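Local coordinates for glutathione-specific gamma-glutamylcyclotransferase (Saccharomyces cerevisiae S288c, PDB 5HWK), which cleaves glutathione specifically, as a gamma-glutamylcyclotransferase, releasing 5-oxo-L-proline and the dipeptide L-cysteinylglycine, at residues Arg55-Ile60 and Tyr194-Lys199; Arg147-Lys150 and Arg154-Leu157. All blocks are in the same frame, centred on the assembly; numbering follows the deposited sequence.

Contact 1 (Arg55-Ile60 and Tyr194-Lys199); sequences RVATLI and YEYLAK
Tyr196 reaches from its helix to the backbone of the strand at Val56 and Ala57. Its hydroxyl OH accepts a hydrogen bond from Ala57 N at 3.0 Å. The bond is nearly straight, with an angle of 169° at the hydrogen. Tyr196 CG stands anti to the backbone N (chi1 175°), and this carries the ring out from the helix toward the strand.

Val56 lies over one face of the ring. Its CG1 branch sits 3.7 Å above the plane of the Tyr196 ring, over the centre. The line from this methyl to the ring centroid is only 12° off the normal, a clear CH-pi contact. The two side chains cross at about a right angle. Val56 CB sits nearer the phenol end, 3.7 Å from Tyr196 CZ. Ala57 adds its methyl at the same end, with CB 3.5 Å from Tyr196 OH. The ring is thus covered on one face by Val56 and held at its hydroxyl by the next residue of the strand.

Arg55 NE forms a salt bridge with Glu174.

The contact is buried and lies beside the active site. The Tyr196 side chain is about 3 Å, at the nearest atoms, from that of Glu115, probably the proton acceptor of the reaction. Ala57 O is hydrogen-bonded to Tyr119 OH, and Tyr119 lines the benzoic acid pocket. A backbone N-H can only donate, so the phenol oxygen acts as acceptor toward the strand and its own proton must point elsewhere. The strand amide therefore takes up the acceptor side of this buried phenol.

Contact 2 (Arg147-Lys150 and Arg154-Leu157); sequences RHNK and RVLL
Arg147 O accepts a hydrogen bond from Val155 N at 2.9 Å, with an angle of 166° at the hydrogen. This is the direct backbone bond of a small beta hairpin, in which strand 147-148 lies at the edge of the six-stranded antiparallel sheet. The donor stands above the carbonyl plane, 43° out of it. Arg154 CA makes a CA-H...O contact with the same oxygen at 3.4 Å. A water bridges the strands: Arg147 N donates to it at 3.0 Å, and it is hydrogen-bonded to Val155 O at 2.7 Å.

Arg147 and Val155 lie on one face of the sheet, where Arg147 CB touches Val155 CG2 at 3.6 Å. The other branch of Val155, CG1, meets Asn149 CB at the turn. Asn149 OD1 accepts a hydrogen bond from Lys153 N within the same turn.

His148 and Arg154 share the other face. They run side by side in the same direction, with His148 CD2 3.7 Å from Arg154 CG.

The Arg147 chain is extended from CG to NE (chi2 160°), which takes the guanidinium along the strand to Leu157. Its NH1 forms a salt bridge with Glu125 of strand 119-129. Leu157 CB lies over one guanidinium face, offset toward the rim, and Leu157 CD2 comes to 3.3 Å from Arg147 NH2.

How the contacts relate
After strands 8-12, 26-33 and 35-40, the chain enters strand 54-61 of the three-stranded sheet, which supplies the first half of contact 1. It then runs through strands 91-99 and 119-129 and helix 135-144 before reaching contact 2. There residues 149-153 turn the chain between strands 147-148 and 154-163. The chain continues through helix 176-185 to helix 193-205, where contact 1 closes a loop of 133 residues. Contact 2 is therefore nested inside the loop closed by contact 1. Their centres are about 28 Å apart, on opposite sides of the chain's centre. Contact 1 ties the small sheet to a late helix, while contact 2 finishes one edge of the large sheet.

Contact 1 (Arg55-Ile60 and Tyr194-Lys199)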
loop_
_atom_site.group_PDB
_atom_site.type_symbol
_atom_site.label_atom_id
_atom_site.label_comp_id
_atom_site.label_asym_id
_atom_site.label_seq_id
_atom_site.Cartn_x
_atom_site.Cartn_y
_atom_site.Cartn_z
ATOM N N ARG A 55 -11.710 -8.278 0.749
ATOM C CA ARG A 55 -10.814 -7.511 -0.102
ATOM C C ARG A 55 -9.881 -6.688 0.758
ATOM O O ARG A 55 -10.329 -5.882 1.584
ATOM C CB ARG A 55 -11.532 -6.566 -1.056
ATOM C CG ARG A 55 -12.465 -7.224 -1.986
ATOM C CD ARG A 55 -11.648 -7.868 -3.099
ATOM N NE ARG A 55 -12.482 -8.432 -4.173
ATOM C CZ ARG A 55 -12.908 -9.678 -4.154
ATOM N NH1 ARG A 55 -12.651 -10.489 -3.150
ATOM N NH2 ARG A 55 -13.618 -10.123 -5.177
ATOM N N VAL A 56 -8.566 -6.813 0.514
ATOM C CA VAL A 56 -7.560 -6.076 1.272
ATOM C C VAL A 56 -6.564 -5.488 0.275
ATOM O O VAL A 56 -6.660 -5.704 -0.929
ATOM C CB VAL A 56 -6.901 -6.980 2.338
ATOM C CG1 VAL A 56 -7.907 -7.324 3.435
ATOM C CG2 VAL A 56 -6.297 -8.218 1.730
ATOM N N ALA A 57 -5.653 -4.661 0.790
ATOM C CA ALA A 57 -4.827 -3.837 -0.093
ATOM C C ALA A 57 -3.618 -4.580 -0.657
ATOM O O ALA A 57 -2.958 -5.365 0.039
ATOM C CB ALA A 57 -4.320 -2.632 0.685
ATOM N N THR A 58 -3.300 -4.277 -1.904
ATOM C CA THR A 58 -2.002 -4.651 -2.486
ATOM C C THR A 58 -1.492 -3.460 -3.264
ATOM O O THR A 58 -2.204 -2.509 -3.495
ATOM C CB THR A 58 -2.148 -5.956 -3.308
ATOM O OG1 THR A 58 -0.851 -6.357 -3.737
ATOM C CG2 THR A 58 -3.008 -5.767 -4.527
ATOM N N LEU A 59 -0.211 -3.496 -3.649
ATOM C CA LEU A 59 0.376 -2.440 -4.461
ATOM C C LEU A 59 0.683 -3.034 -5.819
ATOM O O LEU A 59 1.152 -4.171 -5.914
ATOM C CB LEU A 59 1.731 -2.038 -3.901
ATOM C CG LEU A 59 1.786 -1.142 -2.724
ATOM C CD1 LEU A 59 3.300 -0.793 -2.485
ATOM C CD2 LEU A 59 0.956 0.101 -2.944
ATOM N N ILE A 60 0.448 -2.268 -6.868
ATOM C CA ILE A 60 0.743 -2.723 -8.213
ATOM C C ILE A 60 1.797 -1.793 -8.791
ATOM O O ILE A 60 1.613 -0.566 -8.804
ATOM C CB ILE A 60 -0.523 -2.731 -9.069
ATOM C CG1 ILE A 60 -1.589 -3.495 -8.297
ATOM C CG2 ILE A 60 -0.208 -3.354 -10.397
ATOM C CD1 ILE A 60 -2.877 -2.989 -8.590
ATOM N N TYR A 194 -15.301 -3.814 6.211
ATOM C CA TYR A 194 -15.487 -2.373 6.274
ATOM C C TYR A 194 -14.560 -1.733 7.290
ATOM O O TYR A 194 -14.006 -0.653 7.027
ATOM C CB TYR A 194 -16.946 -2.110 6.646
ATOM C CG TYR A 194 -17.335 -0.706 6.982
ATOM C CD1 TYR A 194 -17.260 0.327 6.043
ATOM C CD2 TYR A 194 -17.965 -0.436 8.190
ATOM C CE1 TYR A 194 -17.704 1.613 6.374
ATOM C CE2 TYR A 194 -18.365 0.794 8.508
ATOM C CZ TYR A 194 -18.247 1.812 7.613
ATOM O OH TYR A 194 -18.728 3.038 8.008
ATOM N N GLU A 195 -14.406 -2.363 8.462
ATOM C CA GLU A 195 -13.491 -1.834 9.483
ATOM C C GLU A 195 -12.062 -1.732 8.920
ATOM O O GLU A 195 -11.353 -0.766 9.221
ATOM C CB GLU A 195 -13.473 -2.738 10.714
ATOM C CG GLU A 195 -12.611 -2.180 11.805
ATOM C CD GLU A 195 -12.291 -3.162 12.956
ATOM O OE1 GLU A 195 -12.271 -4.409 12.748
ATOM O OE2 GLU A 195 -11.970 -2.674 14.056
ATOM N N TYR A 196 -11.595 -2.748 8.190
ATOM C CA TYR A 196 -10.266 -2.647 7.587
ATOM C C TYR A 196 -10.144 -1.406 6.695
ATOM O O TYR A 196 -9.159 -0.646 6.788
ATOM C CB TYR A 196 -10.003 -3.901 6.780
ATOM C CG TYR A 196 -8.734 -3.935 5.985
ATOM C CD1 TYR A 196 -8.702 -3.444 4.677
ATOM C CD2 TYR A 196 -7.574 -4.497 6.529
ATOM C CE1 TYR A 196 -7.533 -3.489 3.923
ATOM C CE2 TYR A 196 -6.380 -4.565 5.779
ATOM C CZ TYR A 196 -6.360 -4.027 4.502
ATOM O OH TYR A 196 -5.216 -4.130 3.720
ATOM N N LEU A 197 -11.145 -1.156 5.838
ATOM C CA LEU A 197 -11.094 0.043 4.999
ATOM C C LEU A 197 -11.129 1.306 5.837
ATOM O O LEU A 197 -10.398 2.266 5.578
ATOM C CB LEU A 197 -12.255 0.033 4.009
ATOM C CG LEU A 197 -12.486 1.207 3.088
ATOM C CD1 LEU A 197 -11.230 1.541 2.283
ATOM C CD2 LEU A 197 -13.656 0.906 2.140
ATOM N N ALA A 198 -12.012 1.352 6.834
ATOM C CA ALA A 198 -12.129 2.536 7.672
ATOM C C ALA A 198 -10.850 2.805 8.459
ATOM O O ALA A 198 -10.501 3.984 8.713
ATOM C CB ALA A 198 -13.316 2.343 8.648
ATOM N N LYS A 199 -10.184 1.741 8.927
ATOM C CA LYS A 199 -8.938 1.982 9.662
ATOM C C LYS A 199 -7.883 2.569 8.752
ATOM O O LYS A 199 -7.105 3.412 9.185
ATOM C CB LYS A 199 -8.437 0.699 10.312
ATOM C CG LYS A 199 -9.207 0.339 11.598
ATOM C CD LYS A 199 -8.579 -0.878 12.213
ATOM C CE LYS A 199 -9.149 -1.296 13.538
ATOM N NZ LYS A 199 -9.104 -0.185 14.556
#

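Contact 2 (Arg147-Lys150 and Arg154-Leu157)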
loop_
_atom_site.group_PDB
_atom_site.type_symbol
_atom_site.label_atom_id
_atom_site.label_comp_id
_atom_site.label_asym_id
_atom_site.label_seq_id
_atom_site.Cartn_x
_atom_site.Cartn_y
_atom_site.Cartn_z
ATOM N N ARG A 147 21.580 6.375 -3.296
ATOM C CA ARG A 147 21.119 5.752 -4.530
ATOM C C ARG A 147 20.276 6.766 -5.285
ATOM O O ARG A 147 19.539 7.556 -4.685
ATOM C CB ARG A 147 20.219 4.513 -4.254
ATOM C CG ARG A 147 20.901 3.309 -3.544
ATOM C CD ARG A 147 19.877 2.364 -2.877
ATOM N NE ARG A 147 20.534 1.277 -2.132
ATOM C CZ ARG A 147 20.770 0.053 -2.609
ATOM N NH1 ARG A 147 20.401 -0.288 -3.846
ATOM N NH2 ARG A 147 21.378 -0.850 -1.848
ATOM N N HIS A 148 20.361 6.718 -6.604
ATOM C CA HIS A 148 19.551 7.570 -7.455
ATOM C C HIS A 148 18.941 6.727 -8.563
ATOM O O HIS A 148 19.526 5.731 -9.000
ATOM C CB HIS A 148 20.384 8.720 -8.034
ATOM C CG HIS A 148 21.143 9.481 -6.993
ATOM N ND1 HIS A 148 22.374 9.074 -6.520
ATOM C CD2 HIS A 148 20.830 10.606 -6.307
ATOM C CE1 HIS A 148 22.789 9.920 -5.594
ATOM N NE2 HIS A 148 21.871 10.861 -5.449
ATOM N N ASN A 149 17.768 7.134 -9.025
ATOM C CA ASN A 149 17.114 6.417 -10.110
ATOM C C ASN A 149 17.654 6.904 -11.456
ATOM O O ASN A 149 18.611 7.682 -11.531
ATOM C CB ASN A 149 15.591 6.492 -9.982
ATOM C CG ASN A 149 15.046 7.900 -10.152
ATOM O OD1 ASN A 149 15.755 8.829 -10.535
ATOM N ND2 ASN A 149 13.768 8.063 -9.856
ATOM N N LYS A 150 17.029 6.438 -12.540
ATOM C CA LYS A 150 17.438 6.831 -13.881
ATOM C C LYS A 150 17.171 8.303 -14.159
ATOM O O LYS A 150 17.780 8.871 -15.073
ATOM C CB LYS A 150 16.747 5.948 -14.925
ATOM N N ARG A 154 16.805 10.910 -5.773
ATOM C CA ARG A 154 17.266 10.065 -4.686
ATOM C C ARG A 154 16.218 9.010 -4.375
ATOM O O ARG A 154 15.014 9.288 -4.351
ATOM C CB ARG A 154 17.530 10.920 -3.454
ATOM C CG ARG A 154 18.526 12.033 -3.731
ATOM C CD ARG A 154 19.092 12.591 -2.452
ATOM N NE ARG A 154 18.124 13.443 -1.779
ATOM C CZ ARG A 154 18.250 13.869 -0.526
ATOM N NH1 ARG A 154 19.304 13.509 0.197
ATOM N NH2 ARG A 154 17.315 14.644 0.008
ATOM N N VAL A 155 16.671 7.778 -4.173
ATOM C CA VAL A 155 15.748 6.684 -3.881
ATOM C C VAL A 155 16.251 5.932 -2.654
ATOM O O VAL A 155 17.445 5.977 -2.311
ATOM C CB VAL A 155 15.541 5.739 -5.075
ATOM C CG1 VAL A 155 14.871 6.477 -6.217
ATOM C CG2 VAL A 155 16.875 5.121 -5.496
ATOM N N LEU A 156 15.305 5.276 -1.966
ATOM C CA LEU A 156 15.556 4.505 -0.753
ATOM C C LEU A 156 15.365 3.026 -1.078
ATOM O O LEU A 156 14.318 2.651 -1.646
ATOM C CB LEU A 156 14.590 4.958 0.361
ATOM C CG LEU A 156 14.857 4.428 1.762
ATOM C CD1 LEU A 156 16.207 4.971 2.292
ATOM C CD2 LEU A 156 13.719 4.797 2.728
ATOM N N LEU A 157 16.331 2.172 -0.702
ATOM C CA LEU A 157 16.158 0.715 -0.767
ATOM C C LEU A 157 15.221 0.270 0.369
ATOM O O LEU A 157 15.496 0.530 1.552
ATOM C CB LEU A 157 17.497 -0.027 -0.708
ATOM C CG LEU A 157 17.372 -1.554 -0.650
ATOM C CD1 LEU A 157 16.721 -2.111 -1.925
ATOM C CD2 LEU A 157 18.706 -2.241 -0.392
HETATM O O HOH W 1 19.495 7.697 -1.681
#